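Local coordinates for CYCLIN domain-containing protein (Chaetomium thermophilum, PDB 6Z3U), which probably acts as the cyclin H-type regulatory subunit of the CDK-activating kinase complex, controlling the activity of its cyclin-dependent serine/threonine kinase partner, at residues M128-Q133 against W366-L371. Residues are numbered along the deposited sequence; the frame is centred on the assembly and turned at random.
Sequences MTYPPQ and WNLVEL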
loop_
_atom_site.group_PDB
_atom_site.type_symbol
_atom_site.label_atom_id
_atom_site.label_comp_id
_atom_site.label_asym_id
_atom_site.label_seq_id
_atom_site.Cartn_x
_atom_site.Cartn_y
_atom_site.Cartn_z
ATOM N N MET A 128 19.754 13.717 -17.510
ATOM C CA MET A 128 21.194 13.905 -17.614
ATOM C C MET A 128 21.936 13.537 -16.335
ATOM O O MET A 128 23.172 13.558 -16.334
ATOM C CB MET A 128 21.503 15.360 -17.975
ATOM C CG MET A 128 20.942 15.791 -19.310
ATOM S SD MET A 128 21.338 17.501 -19.710
ATOM C CE MET A 128 19.991 18.376 -18.924
ATOM N N THR A 129 21.222 13.211 -15.255
ATOM C CA THR A 129 21.835 12.860 -13.979
ATOM C C THR A 129 21.924 11.353 -13.763
ATOM O O THR A 129 22.979 10.848 -13.370
ATOM C CB THR A 129 21.053 13.502 -12.828
ATOM O OG1 THR A 129 20.745 14.862 -13.158
ATOM C CG2 THR A 129 21.869 13.474 -11.547
ATOM N N TYR A 130 20.834 10.623 -14.002
ATOM C CA TYR A 130 20.796 9.181 -13.802
ATOM C C TYR A 130 20.326 8.485 -15.073
ATOM O O TYR A 130 19.464 9.010 -15.788
ATOM C CB TYR A 130 19.874 8.816 -12.630
ATOM C CG TYR A 130 20.276 9.457 -11.318
ATOM C CD1 TYR A 130 21.437 9.070 -10.659
ATOM C CD2 TYR A 130 19.495 10.449 -10.737
ATOM C CE1 TYR A 130 21.807 9.651 -9.458
ATOM C CE2 TYR A 130 19.858 11.039 -9.536
ATOM C CZ TYR A 130 21.016 10.637 -8.901
ATOM O OH TYR A 130 21.381 11.221 -7.706
ATOM N N PRO A 131 20.856 7.299 -15.370
ATOM C CA PRO A 131 20.620 6.679 -16.686
ATOM C C PRO A 131 19.217 6.119 -16.809
ATOM O O PRO A 131 18.842 5.195 -16.074
ATOM C CB PRO A 131 21.668 5.555 -16.738
ATOM C CG PRO A 131 21.947 5.222 -15.316
ATOM C CD PRO A 131 21.703 6.462 -14.499
ATOM N N PRO A 132 18.415 6.625 -17.755
ATOM C CA PRO A 132 17.059 6.076 -17.919
ATOM C C PRO A 132 17.042 4.629 -18.377
ATOM O O PRO A 132 16.070 3.917 -18.096
ATOM C CB PRO A 132 16.424 7.004 -18.966
ATOM C CG PRO A 132 17.572 7.593 -19.703
ATOM C CD PRO A 132 18.685 7.721 -18.703
ATOM N N GLN A 133 18.077 4.173 -19.084
ATOM C CA GLN A 133 18.117 2.780 -19.506
ATOM C C GLN A 133 18.126 1.843 -18.306
ATOM O O GLN A 133 17.568 0.743 -18.369
ATOM C CB GLN A 133 19.350 2.534 -20.380
ATOM C CG GLN A 133 19.339 1.209 -21.119
ATOM C CD GLN A 133 18.518 1.268 -22.393
ATOM O OE1 GLN A 133 18.721 2.144 -23.235
ATOM N NE2 GLN A 133 17.579 0.339 -22.537
ATOM N N TRP A 366 26.367 8.534 -13.367
ATOM C CA TRP A 366 25.804 7.687 -14.414
ATOM C C TRP A 366 26.005 6.211 -14.088
ATOM O O TRP A 366 25.124 5.384 -14.349
ATOM C CB TRP A 366 26.430 8.031 -15.763
ATOM C CG TRP A 366 25.574 7.652 -16.934
ATOM C CD1 TRP A 366 25.726 6.568 -17.749
ATOM C CD2 TRP A 366 24.434 8.368 -17.427
ATOM N NE1 TRP A 366 24.753 6.567 -18.720
ATOM C CE2 TRP A 366 23.948 7.662 -18.546
ATOM C CE3 TRP A 366 23.781 9.540 -17.034
ATOM C CZ2 TRP A 366 22.834 8.084 -19.269
ATOM C CZ3 TRP A 366 22.677 9.961 -17.756
ATOM C CH2 TRP A 366 22.215 9.233 -18.860
ATOM N N ASN A 367 27.157 5.860 -13.518
ATOM C CA ASN A 367 27.447 4.478 -13.137
ATOM C C ASN A 367 26.870 4.247 -11.747
ATOM O O ASN A 367 27.462 4.643 -10.739
ATOM C CB ASN A 367 28.945 4.206 -13.173
ATOM C CG ASN A 367 29.271 2.733 -13.037
ATOM O OD1 ASN A 367 28.535 1.978 -12.403
ATOM N ND2 ASN A 367 30.375 2.314 -13.636
ATOM N N LEU A 368 25.707 3.594 -11.694
ATOM C CA LEU A 368 25.027 3.389 -10.420
ATOM C C LEU A 368 25.839 2.492 -9.495
ATOM O O LEU A 368 25.914 2.741 -8.286
ATOM C CB LEU A 368 23.645 2.792 -10.665
ATOM C CG LEU A 368 22.767 3.590 -11.628
ATOM C CD1 LEU A 368 21.544 2.776 -12.015
ATOM C CD2 LEU A 368 22.363 4.922 -11.018
ATOM N N VAL A 369 26.436 1.429 -10.039
ATOM C CA VAL A 369 27.214 0.515 -9.210
ATOM C C VAL A 369 28.381 1.246 -8.558
ATOM O O VAL A 369 28.726 0.984 -7.400
ATOM C CB VAL A 369 27.698 -0.685 -10.044
ATOM C CG1 VAL A 369 28.603 -1.579 -9.205
ATOM C CG2 VAL A 369 26.512 -1.464 -10.577
ATOM N N GLU A 370 29.018 2.161 -9.293
ATOM C CA GLU A 370 30.108 2.935 -8.705
ATOM C C GLU A 370 29.573 3.975 -7.729
ATOM O O GLU A 370 30.136 4.161 -6.645
ATOM C CB GLU A 370 30.933 3.607 -9.800
ATOM C CG GLU A 370 31.822 2.654 -10.590
ATOM C CD GLU A 370 32.905 2.001 -9.740
ATOM O OE1 GLU A 370 32.821 0.776 -9.507
ATOM O OE2 GLU A 370 33.833 2.715 -9.301
ATOM N N LEU A 371 28.491 4.664 -8.096
ATOM C CA LEU A 371 27.868 5.602 -7.168
ATOM C C LEU A 371 27.564 4.923 -5.838
ATOM O O LEU A 371 27.807 5.492 -4.767
ATOM C CB LEU A 371 26.589 6.173 -7.782
ATOM C CG LEU A 371 26.152 7.576 -7.345
ATOM C CD1 LEU A 371 24.707 7.839 -7.765
ATOM C CD2 LEU A 371 26.318 7.782 -5.851
#
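With CG of Trp366 turned anti to the backbone N (chi1 -157°), the indole is laid across Pro131; CG of Tyr130, set opposite its carbonyl carbon (chi1 -58°), carries the phenol to Leu371. The main contact is a CH-pi interaction: Pro131 CB stands over one indole face, 3.9 Å from the centroid of the five-membered ring and 23° off its normal. The six-membered ring extends along the turn, where Trp366 CH2 meets Pro132 CD at 3.8 Å and Met128 O lies at the ring edge. Beyond the indole, the isobutyl end of Leu368 reaches toward the far side of the proline ring, Leu368 CD2 lying 3.9 Å from Pro131 CD. Leu371 crosses the phenol at roughly a right angle, its CD1 lying at the ring edge, 3.8 Å from Tyr130 CE1. An alanine at Trp366 lacks the indole, which would probably leave a gap beside Pro131 and Pro132 and Arg361 without its cation-pi partner. The tyrosine hydroxyl is hydrogen-bonded to Arg365 NE, tying the phenol to the residue just before Trp366. Asn367 N-caps helix 368-380, its OD1 accepting from Glu370 N at 3.2 Å, while Pro131 occupies the N-cap position of helix 132-146. The contact thus joins the starts of these two helices, one within the cyclin-like region and the other near the C-terminal end of the modelled chain. Helix 25-48 covers Met128 and Thr129, helix 83-103 lies against Met128 and Pro132, and helix 343-358 meets Met128 and Trp366 through Leu357.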